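Local structure of aerobactin synthase IucC (Klebsiella pneumoniae, 6CN7) at residues L186-G189 against T190-A194; L60-A64 against Q65-C69; S391-D394 against A395-L399; S366-M370 against A371-E375. The protein catalyses the closing step of aerobactin synthesis, joining a second N-acetyl-N-hydroxylysine to the citryl intermediate, probably at the expense of ATP. The protein carries 5 engineered substitutions. All blocks are in the same frame, centred on the assembly; numbering follows the deposited sequence.

Interaction 1 (L186-G189 against T190-A194). Engineered in segment 186-189: T187 (natural residue Asp), G189 (natural residue Gln). Engineered in segment 190-194: T190 (natural residue Gln).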
loop_
_atom_site.group_PDB
_atom_site.type_symbol
_atom_site.label_atom_id
_atom_site.label_comp_id
_atom_site.label_asym_id
_atom_site.label_seq_id
_atom_site.Cartn_x
_atom_site.Cartn_y
_atom_site.Cartn_z
ATOM N N LEU A 186 -3.019 13.665 -33.589
ATOM C CA LEU A 186 -2.555 13.792 -32.216
ATOM C C LEU A 186 -1.060 13.507 -32.120
ATOM O O LEU A 186 -0.506 12.705 -32.877
ATOM C CB LEU A 186 -3.328 12.839 -31.302
ATOM N N THR A 187 -0.404 14.188 -31.181
ATOM C CA THR A 187 1.005 13.962 -30.893
ATOM C C THR A 187 1.201 13.976 -29.383
ATOM O O THR A 187 0.317 14.385 -28.625
ATOM C CB THR A 187 1.902 15.011 -31.569
ATOM O OG1 THR A 187 3.280 14.690 -31.339
ATOM C CG2 THR A 187 1.619 16.408 -31.028
ATOM N N ILE A 188 2.377 13.520 -28.945
ATOM C CA ILE A 188 2.672 13.481 -27.514
ATOM C C ILE A 188 2.544 14.872 -26.909
ATOM O O ILE A 188 1.975 15.044 -25.824
ATOM C CB ILE A 188 4.074 12.890 -27.268
ATOM C CG1 ILE A 188 4.213 11.511 -27.926
ATOM C CG2 ILE A 188 4.361 12.796 -25.770
ATOM C CD1 ILE A 188 3.223 10.478 -27.437
ATOM N N GLY A 189 3.072 15.885 -27.597
ATOM C CA GLY A 189 2.993 17.239 -27.076
ATOM C C GLY A 189 1.565 17.694 -26.846
ATOM O O GLY A 189 1.277 18.406 -25.882
ATOM N N THR A 190 0.650 17.289 -27.731
ATOM C CA THR A 190 -0.755 17.642 -27.561
ATOM C C THR A 190 -1.345 16.935 -26.349
ATOM O O THR A 190 -1.998 17.562 -25.507
ATOM C CB THR A 190 -1.542 17.287 -28.825
ATOM O OG1 THR A 190 -1.045 18.048 -29.933
ATOM C CG2 THR A 190 -3.034 17.574 -28.642
ATOM N N LEU A 191 -1.127 15.622 -26.246
ATOM C CA LEU A 191 -1.633 14.873 -25.102
ATOM C C LEU A 191 -1.092 15.437 -23.796
ATOM O O LEU A 191 -1.835 15.582 -22.818
ATOM C CB LEU A 191 -1.270 13.396 -25.246
ATOM C CG LEU A 191 -1.851 12.691 -26.474
ATOM C CD1 LEU A 191 -1.234 11.312 -26.643
ATOM C CD2 LEU A 191 -3.366 12.586 -26.373
ATOM N N LEU A 192 0.203 15.762 -23.757
ATOM C CA LEU A 192 0.770 16.383 -22.564
ATOM C C LEU A 192 0.108 17.724 -22.284
ATOM O O LEU A 192 -0.145 18.072 -21.125
ATOM C CB LEU A 192 2.281 16.552 -22.726
ATOM C CG LEU A 192 3.097 15.260 -22.825
ATOM C CD1 LEU A 192 4.526 15.565 -23.239
ATOM C CD2 LEU A 192 3.075 14.498 -21.505
ATOM N N ALA A 193 -0.187 18.493 -23.337
ATOM C CA ALA A 193 -0.868 19.769 -23.151
ATOM C C ALA A 193 -2.262 19.576 -22.572
ATOM O O ALA A 193 -2.786 20.476 -21.907
ATOM C CB ALA A 193 -0.948 20.523 -24.477
ATOM N N ALA A 194 -2.883 18.420 -22.818
ATOM C CA ALA A 194 -4.183 18.133 -22.226
ATOM C C ALA A 194 -4.084 17.792 -20.745
ATOM O O ALA A 194 -5.074 17.941 -20.022
ATOM C CB ALA A 194 -4.858 16.981 -22.971
#
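T187 and I188 reach forward onto T190, L191 and L192 in the first turn of helix 188-195, with T187 at the N-cap position. The T187 side chain makes no capping bond: OG1 lies anti to the backbone N (chi1 -176°), which leaves the methyl CG2 between the backbone N and the carbonyl carbon, 3.3 Å from T190 OG1. The two side chains meet at about a right angle. Both threonines are engineered, as is G189 between them.

On another flank of the turn I188 carries the apolar contact. Its CG2 branch, anti to the backbone N, comes against L192 CD1 at 3.8 Å, the two chains approaching at a slant. L191 CG lies 3.5 Å from T187 O. The same oxygen accepts from L191 N at 3.0 Å, and I188 O takes L192 N at 2.8 Å; both are ordinary i to i+4 helix bonds. I188 and L191 also rest on W180, which seats this exposed helix start against strand 178-180, while R268 binds A193 O. The bond from A193 N to G189 O, 2.9 Å long, is more bent, at 148°, with its donor tilted 33° from the carbonyl plane.

Interaction 2 (L60-A64 against Q65-C69)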
loop_
_atom_site.group_PDB
_atom_site.type_symbol
_atom_site.label_atom_id
_atom_site.label_comp_id
_atom_site.label_asym_id
_atom_site.label_seq_id
_atom_site.Cartn_x
_atom_site.Cartn_y
_atom_site.Cartn_z
ATOM N N LEU A 60 -37.942 -9.089 -6.282
ATOM C CA LEU A 60 -38.699 -8.457 -5.209
ATOM C C LEU A 60 -38.313 -6.993 -5.027
ATOM O O LEU A 60 -37.139 -6.627 -5.122
ATOM C CB LEU A 60 -38.472 -9.202 -3.895
ATOM C CG LEU A 60 -39.009 -10.633 -3.818
ATOM C CD1 LEU A 60 -38.399 -11.360 -2.632
ATOM C CD2 LEU A 60 -40.526 -10.624 -3.721
ATOM N N TRP A 61 -39.315 -6.157 -4.755
ATOM C CA TRP A 61 -39.102 -4.783 -4.303
ATOM C C TRP A 61 -39.325 -4.781 -2.796
ATOM O O TRP A 61 -40.463 -4.720 -2.328
ATOM C CB TRP A 61 -40.046 -3.812 -5.003
ATOM C CG TRP A 61 -40.094 -3.960 -6.490
ATOM C CD1 TRP A 61 -39.167 -4.561 -7.291
ATOM C CD2 TRP A 61 -41.136 -3.501 -7.357
ATOM N NE1 TRP A 61 -39.570 -4.505 -8.602
ATOM C CE2 TRP A 61 -40.776 -3.858 -8.670
ATOM C CE3 TRP A 61 -42.341 -2.821 -7.149
ATOM C CZ2 TRP A 61 -41.575 -3.558 -9.771
ATOM C CZ3 TRP A 61 -43.133 -2.525 -8.243
ATOM C CH2 TRP A 61 -42.747 -2.892 -9.537
ATOM N N ILE A 62 -38.237 -4.851 -2.040
ATOM C CA ILE A 62 -38.307 -4.991 -0.590
ATOM C C ILE A 62 -38.357 -3.611 0.050
ATOM O O ILE A 62 -37.562 -2.727 -0.291
ATOM C CB ILE A 62 -37.111 -5.806 -0.068
ATOM C CG1 ILE A 62 -37.223 -7.254 -0.562
ATOM C CG2 ILE A 62 -37.037 -5.745 1.464
ATOM C CD1 ILE A 62 -36.081 -8.160 -0.140
ATOM N N ASP A 63 -39.299 -3.423 0.975
ATOM C CA ASP A 63 -39.354 -2.217 1.797
ATOM C C ASP A 63 -38.381 -2.385 2.956
ATOM O O ASP A 63 -38.650 -3.138 3.900
ATOM C CB ASP A 63 -40.778 -1.974 2.292
ATOM C CG ASP A 63 -40.905 -0.701 3.112
ATOM O OD1 ASP A 63 -39.866 -0.089 3.446
ATOM O OD2 ASP A 63 -42.051 -0.308 3.422
ATOM N N ALA A 64 -37.253 -1.672 2.894
ATOM C CA ALA A 64 -36.165 -1.906 3.839
ATOM C C ALA A 64 -36.579 -1.634 5.282
ATOM O O ALA A 64 -36.003 -2.217 6.206
ATOM C CB ALA A 64 -34.960 -1.043 3.467
ATOM N N GLN A 65 -37.566 -0.763 5.501
ATOM C CA GLN A 65 -37.955 -0.431 6.868
ATOM C C GLN A 65 -38.662 -1.591 7.557
ATOM O O GLN A 65 -38.632 -1.686 8.789
ATOM C CB GLN A 65 -38.848 0.810 6.879
ATOM C CG GLN A 65 -38.096 2.115 6.682
ATOM C CD GLN A 65 -37.120 2.397 7.810
ATOM O OE1 GLN A 65 -37.442 2.217 8.987
ATOM N NE2 GLN A 65 -35.916 2.832 7.456
ATOM N N THR A 66 -39.297 -2.479 6.793
ATOM C CA THR A 66 -40.027 -3.597 7.376
ATOM C C THR A 66 -39.135 -4.779 7.735
ATOM O O THR A 66 -39.626 -5.738 8.339
ATOM C CB THR A 66 -41.116 -4.071 6.409
ATOM O OG1 THR A 66 -40.510 -4.636 5.238
ATOM C CG2 THR A 66 -42.016 -2.911 6.000
ATOM N N LEU A 67 -37.850 -4.737 7.386
ATOM C CA LEU A 67 -36.980 -5.888 7.597
ATOM C C LEU A 67 -36.929 -6.277 9.069
ATOM O O LEU A 67 -36.731 -5.430 9.945
ATOM C CB LEU A 67 -35.572 -5.584 7.082
ATOM C CG LEU A 67 -35.381 -5.674 5.566
ATOM C CD1 LEU A 67 -34.033 -5.099 5.171
ATOM C CD2 LEU A 67 -35.501 -7.114 5.083
ATOM N N ARG A 68 -37.099 -7.573 9.331
ATOM C CA ARG A 68 -37.009 -8.134 10.671
ATOM C C ARG A 68 -36.235 -9.441 10.618
ATOM O O ARG A 68 -36.470 -10.273 9.737
ATOM C CB ARG A 68 -38.393 -8.405 11.270
ATOM C CG ARG A 68 -39.244 -7.180 11.490
ATOM C CD ARG A 68 -38.728 -6.348 12.649
ATOM N NE ARG A 68 -39.637 -5.247 12.953
ATOM C CZ ARG A 68 -39.605 -4.059 12.357
ATOM N NH1 ARG A 68 -38.705 -3.800 11.417
ATOM N NH2 ARG A 68 -40.479 -3.125 12.704
ATOM N N CYS A 69 -35.310 -9.616 11.564
ATOM C CA CYS A 69 -34.644 -10.899 11.801
ATOM C C CYS A 69 -34.829 -11.215 13.283
ATOM O O CYS A 69 -33.909 -11.046 14.085
ATOM C CB CYS A 69 -33.172 -10.858 11.413
ATOM S SG CYS A 69 -32.379 -12.485 11.391
#
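D63 and T66 are tied by hydrogen bonds at both backbone and side chain where the chain leaves strand 60-62. The carbonyl oxygen D63 O accepts twice from T66: from N at 3.0 Å, in a type I beta turn over A64 and Q65, and from OG1 at 2.7 Å. The hydroxyl comes in the carbonyl plane, whereas the amide stands above it. T66 can make both bonds because OG1 sits between its own backbone N and carbonyl carbon (chi1 67°). The carboxylate of D63 adds an Asx turn: OD1 receives Q65 N at 3.2 Å, from above the carboxylate plane. A second turn follows at once, closed by a weak bond of 3.3 Å from L67 N to A64 O. Further on, R68 folds back so that NH1 meets L67 O at 3.0 Å, with that oxygen in the guanidinium plane.

The apolar contacts are looser. I62 CG2 and L67 CD2 are 4.2 Å apart, their side chains meeting at about a right angle, and A64 CB lies 4.5 Å from L67 CD1.

Around this double turn, I62 packs on A17 and A21 of helix 4-25, from which R13 also binds L67 O. Across from strand 60-62, strand 46-54 supplies S51, which pairs with the D63 backbone and bonds through its N to T66 OG1, and F50, which touches I62 and T66.

Interaction 3 (S391-D394 against A395-L399)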
loop_
_atom_site.group_PDB
_atom_site.type_symbol
_atom_site.label_atom_id
_atom_site.label_comp_id
_atom_site.label_asym_id
_atom_site.label_seq_id
_atom_site.Cartn_x
_atom_site.Cartn_y
_atom_site.Cartn_z
ATOM N N SER A 391 -39.359 17.806 -19.410
ATOM C CA SER A 391 -39.500 17.627 -20.850
ATOM C C SER A 391 -40.821 18.187 -21.358
ATOM O O SER A 391 -40.920 18.573 -22.527
ATOM C CB SER A 391 -39.388 16.147 -21.209
ATOM O OG SER A 391 -40.508 15.422 -20.726
ATOM N N GLY A 392 -41.837 18.247 -20.501
ATOM C CA GLY A 392 -43.176 18.574 -20.936
ATOM C C GLY A 392 -43.887 17.449 -21.651
ATOM O O GLY A 392 -45.028 17.639 -22.091
ATOM N N LEU A 393 -43.254 16.287 -21.779
ATOM C CA LEU A 393 -43.848 15.133 -22.433
ATOM C C LEU A 393 -44.577 14.269 -21.414
ATOM O O LEU A 393 -44.237 14.255 -20.228
ATOM C CB LEU A 393 -42.770 14.299 -23.127
ATOM C CG LEU A 393 -41.891 15.023 -24.145
ATOM C CD1 LEU A 393 -40.741 14.127 -24.579
ATOM C CD2 LEU A 393 -42.715 15.461 -25.342
ATOM N N ASP A 394 -45.584 13.542 -21.887
ATOM C CA ASP A 394 -46.183 12.508 -21.059
ATOM C C ASP A 394 -45.225 11.329 -20.954
ATOM O O ASP A 394 -44.383 11.103 -21.827
ATOM C CB ASP A 394 -47.531 12.058 -21.629
ATOM C CG ASP A 394 -47.406 11.381 -22.978
ATOM O OD1 ASP A 394 -46.322 11.460 -23.591
ATOM O OD2 ASP A 394 -48.397 10.765 -23.426
ATOM N N ALA A 395 -45.351 10.579 -19.857
ATOM C CA ALA A 395 -44.391 9.521 -19.567
ATOM C C ALA A 395 -44.221 8.572 -20.749
ATOM O O ALA A 395 -43.094 8.206 -21.105
ATOM C CB ALA A 395 -44.829 8.751 -18.323
ATOM N N GLU A 396 -45.326 8.173 -21.384
ATOM C CA GLU A 396 -45.244 7.166 -22.437
ATOM C C GLU A 396 -44.410 7.654 -23.617
ATOM O O GLU A 396 -43.572 6.910 -24.141
ATOM C CB GLU A 396 -46.648 6.771 -22.893
ATOM C CG GLU A 396 -47.416 5.958 -21.860
ATOM C CD GLU A 396 -48.702 5.375 -22.408
ATOM O OE1 GLU A 396 -49.122 5.787 -23.511
ATOM O OE2 GLU A 396 -49.290 4.499 -21.739
ATOM N N THR A 397 -44.619 8.898 -24.051
ATOM C CA THR A 397 -43.833 9.426 -25.165
ATOM C C THR A 397 -42.367 9.583 -24.787
ATOM O O THR A 397 -41.486 9.415 -25.638
ATOM C CB THR A 397 -44.399 10.769 -25.630
ATOM O OG1 THR A 397 -45.753 10.594 -26.067
ATOM C CG2 THR A 397 -43.572 11.346 -26.777
ATOM N N TRP A 398 -42.090 9.920 -23.528
ATOM C CA TRP A 398 -40.710 10.055 -23.077
ATOM C C TRP A 398 -39.998 8.707 -23.111
ATOM O O TRP A 398 -38.882 8.592 -23.634
ATOM C CB TRP A 398 -40.691 10.649 -21.668
ATOM C CG TRP A 398 -39.355 11.130 -21.201
ATOM C CD1 TRP A 398 -38.912 12.420 -21.173
ATOM C CD2 TRP A 398 -38.291 10.330 -20.674
ATOM N NE1 TRP A 398 -37.637 12.473 -20.665
ATOM C CE2 TRP A 398 -37.232 11.201 -20.353
ATOM C CE3 TRP A 398 -38.130 8.960 -20.447
ATOM C CZ2 TRP A 398 -36.029 10.748 -19.818
ATOM C CZ3 TRP A 398 -36.935 8.512 -19.915
ATOM C CH2 TRP A 398 -35.901 9.403 -19.607
ATOM N N LEU A 399 -40.639 7.669 -22.565
ATOM C CA LEU A 399 -40.056 6.330 -22.598
ATOM C C LEU A 399 -39.821 5.862 -24.029
ATOM O O LEU A 399 -38.777 5.273 -24.333
ATOM C CB LEU A 399 -40.961 5.345 -21.858
ATOM C CG LEU A 399 -40.755 5.230 -20.347
ATOM C CD1 LEU A 399 -41.054 6.537 -19.647
ATOM C CD2 LEU A 399 -41.630 4.124 -19.783
#
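S391 OG is held by one backbone group ahead of it in the chain and one behind, while it borders the indole of W398. It accepts from L393 N at 3.1 Å (163°), which closes an ST turn, and is hydrogen-bonded to I388 O in the preceding helical turn. The hydroxyl lies 3.4 Å from W398 CD1, at the edge of the ring and near its plane, and S391 CB meets the same edge in plane. L393 adds CD1 to the indole, 4.2 Å from W398 CD1, at an oblique angle. The ring is brought round to them by a first torsion that sets W398 CG anti to the backbone N (chi1 -167°), and its NE1 bonds G435 O.

These residues make the sharp link between helices 383-391 and 395-417. G392 breaks the first helix with positive phi, and D394 is the N-cap of the second. With CG between backbone N and carbonyl carbon (chi1 65°), the aspartate turns its carboxylate over the new helix start, where OD1 accepts from T397 N and OG1; the modelled place of OD1 is less certain, since it crowds T397. The D394 carbonyl is on firmer ground, with D394 O receiving W398 N at 3.1 Å.

D394 OD2 and E396 OE1 stand 5.0 Å apart, a like-charge approach probably eased by the salt bridge from E396 to R507 of helix 505-521.

Interaction 4 (S366-M370 against A371-E375)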
loop_
_atom_site.group_PDB
_atom_site.type_symbol
_atom_site.label_atom_id
_atom_site.label_comp_id
_atom_site.label_asym_id
_atom_site.label_seq_id
_atom_site.Cartn_x
_atom_site.Cartn_y
_atom_site.Cartn_z
ATOM N N SER A 366 -26.286 17.902 -22.065
ATOM C CA SER A 366 -25.582 17.451 -20.879
ATOM C C SER A 366 -25.536 15.929 -20.838
ATOM O O SER A 366 -26.543 15.271 -21.126
ATOM C CB SER A 366 -26.247 17.969 -19.601
ATOM O OG SER A 366 -25.537 17.520 -18.457
ATOM N N PRO A 367 -24.396 15.343 -20.471
ATOM C CA PRO A 367 -24.307 13.883 -20.383
ATOM C C PRO A 367 -24.732 13.351 -19.024
ATOM O O PRO A 367 -24.487 13.959 -17.980
ATOM C CB PRO A 367 -22.815 13.626 -20.622
ATOM C CG PRO A 367 -22.159 14.809 -19.994
ATOM C CD PRO A 367 -23.092 15.980 -20.214
ATOM N N ILE A 368 -25.390 12.194 -19.050
ATOM C CA ILE A 368 -25.658 11.418 -17.849
ATOM C C ILE A 368 -25.448 9.950 -18.182
ATOM O O ILE A 368 -25.621 9.523 -19.328
ATOM C CB ILE A 368 -27.087 11.641 -17.294
ATOM C CG1 ILE A 368 -28.147 11.096 -18.265
ATOM C CG2 ILE A 368 -27.323 13.121 -17.009
ATOM C CD1 ILE A 368 -29.542 11.044 -17.681
ATOM N N LEU A 369 -25.065 9.176 -17.175
ATOM C CA LEU A 369 -25.096 7.730 -17.302
ATOM C C LEU A 369 -26.538 7.257 -17.199
ATOM O O LEU A 369 -27.333 7.808 -16.430
ATOM C CB LEU A 369 -24.247 7.068 -16.220
ATOM C CG LEU A 369 -22.754 7.404 -16.247
ATOM C CD1 LEU A 369 -22.029 6.659 -15.141
ATOM C CD2 LEU A 369 -22.131 7.081 -17.603
ATOM N N MET A 370 -26.881 6.243 -17.992
ATOM C CA MET A 370 -28.245 5.732 -17.957
ATOM C C MET A 370 -28.595 5.194 -16.577
ATOM O O MET A 370 -29.768 5.195 -16.188
ATOM C CB MET A 370 -28.432 4.648 -19.016
ATOM C CG MET A 370 -29.875 4.203 -19.155
ATOM S SD MET A 370 -30.198 3.318 -20.683
ATOM C CE MET A 370 -31.897 2.825 -20.412
ATOM N N ALA A 371 -27.593 4.738 -15.821
ATOM C CA ALA A 371 -27.828 4.332 -14.441
ATOM C C ALA A 371 -28.458 5.446 -13.619
ATOM O O ALA A 371 -29.072 5.165 -12.584
ATOM C CB ALA A 371 -26.515 3.885 -13.795
ATOM N N THR A 372 -28.315 6.701 -14.052
ATOM C CA THR A 372 -28.975 7.809 -13.370
ATOM C C THR A 372 -30.476 7.577 -13.252
ATOM O O THR A 372 -31.093 7.998 -12.268
ATOM C CB THR A 372 -28.699 9.117 -14.115
ATOM O OG1 THR A 372 -27.285 9.304 -14.252
ATOM C CG2 THR A 372 -29.292 10.307 -13.374
ATOM N N LEU A 373 -31.077 6.908 -14.237
ATOM C CA LEU A 373 -32.514 6.668 -14.238
ATOM C C LEU A 373 -32.944 5.619 -13.220
ATOM O O LEU A 373 -34.148 5.359 -13.102
ATOM C CB LEU A 373 -32.964 6.249 -15.639
ATOM C CG LEU A 373 -32.540 7.186 -16.772
ATOM C CD1 LEU A 373 -33.043 6.657 -18.100
ATOM C CD2 LEU A 373 -33.045 8.601 -16.532
ATOM N N MET A 374 -32.007 5.010 -12.496
ATOM C CA MET A 374 -32.326 4.103 -11.404
ATOM C C MET A 374 -32.335 4.796 -10.050
ATOM O O MET A 374 -32.577 4.134 -9.036
ATOM C CB MET A 374 -31.317 2.955 -11.355
ATOM C CG MET A 374 -31.069 2.261 -12.671
ATOM S SD MET A 374 -29.712 1.087 -12.512
ATOM C CE MET A 374 -29.556 0.592 -14.209
ATOM N N GLU A 375 -32.073 6.098 -10.007
ATOM C CA GLU A 375 -31.863 6.802 -8.752
ATOM C C GLU A 375 -33.148 7.449 -8.250
ATOM O O GLU A 375 -34.055 7.769 -9.023
ATOM C CB GLU A 375 -30.787 7.878 -8.916
ATOM C CG GLU A 375 -29.425 7.343 -9.327
ATOM C CD GLU A 375 -28.746 6.554 -8.224
ATOM O OE1 GLU A 375 -29.085 6.775 -7.042
ATOM O OE2 GLU A 375 -27.875 5.710 -8.541
HETATM O O HOH W 1 -24.662 10.610 -14.507
#
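L369 O takes two bonds from T372, one from N at 2.8 Å and one from OG1 at 2.6 Å. They arrive from different directions: the hydroxyl lies in the carbonyl plane on a lone pair, while the amide sits above that plane. T372 keeps OG1 beside its own backbone N (chi1 -55°), so amide and hydroxyl both reach the one oxygen. A water closes a small ring here, accepting from L369 N at 3.1 Å and donating to T372 OG1 at 2.9 Å; the hydroxyl thus accepts from the water while donating to the carbonyl. I368 flanks the threonine, its CB 3.8 Å from T372 OG1.

The next carbonyl forward repeats the step, M370 O accepting L373 N at 2.9 Å. Such i to i+3 bonds mark a 3-10 segment, which turns the chain directly off the end of strand 366-369, itself an outer strand of a mixed four-stranded sheet. Over this turn M370 CG and L373 CD1 pass at 4.1 Å, the methionine running extended beyond CG.

A second shell holds the turn from several sides. Y387 of helix 383-391 touches I368, T372 and L373, and V490 of helix 475-499 lies against M370 and M374. Strand 428-433 pairs with the backbone of I368 through L430. After the turn E375 makes a salt bridge with R115, and its OE1 is also hydrogen-bonded to S136.

In the fold
Along the chain the order is interaction 2, interaction 1, interaction 4, interaction 3, all in series. Interactions 1 and 2 lie on opposite sides of the chain's centre, their own centres about 53 Å apart. Interaction 4, whose centre is about 11 Å from the centre of the chain, is the buried one; its nearest atoms are about 17 Å from those of interaction 1, which belongs with it to the IucA/IucC family region, and about 11 Å from those of interaction 2. Interactions 3 and 4 touch, W398 CH2 meeting L373 CD1 at 4.2 Å. Both pack on Y387 of helix 383-391, which therefore joins the turn after strand 366-369 to the start of helix 395-417.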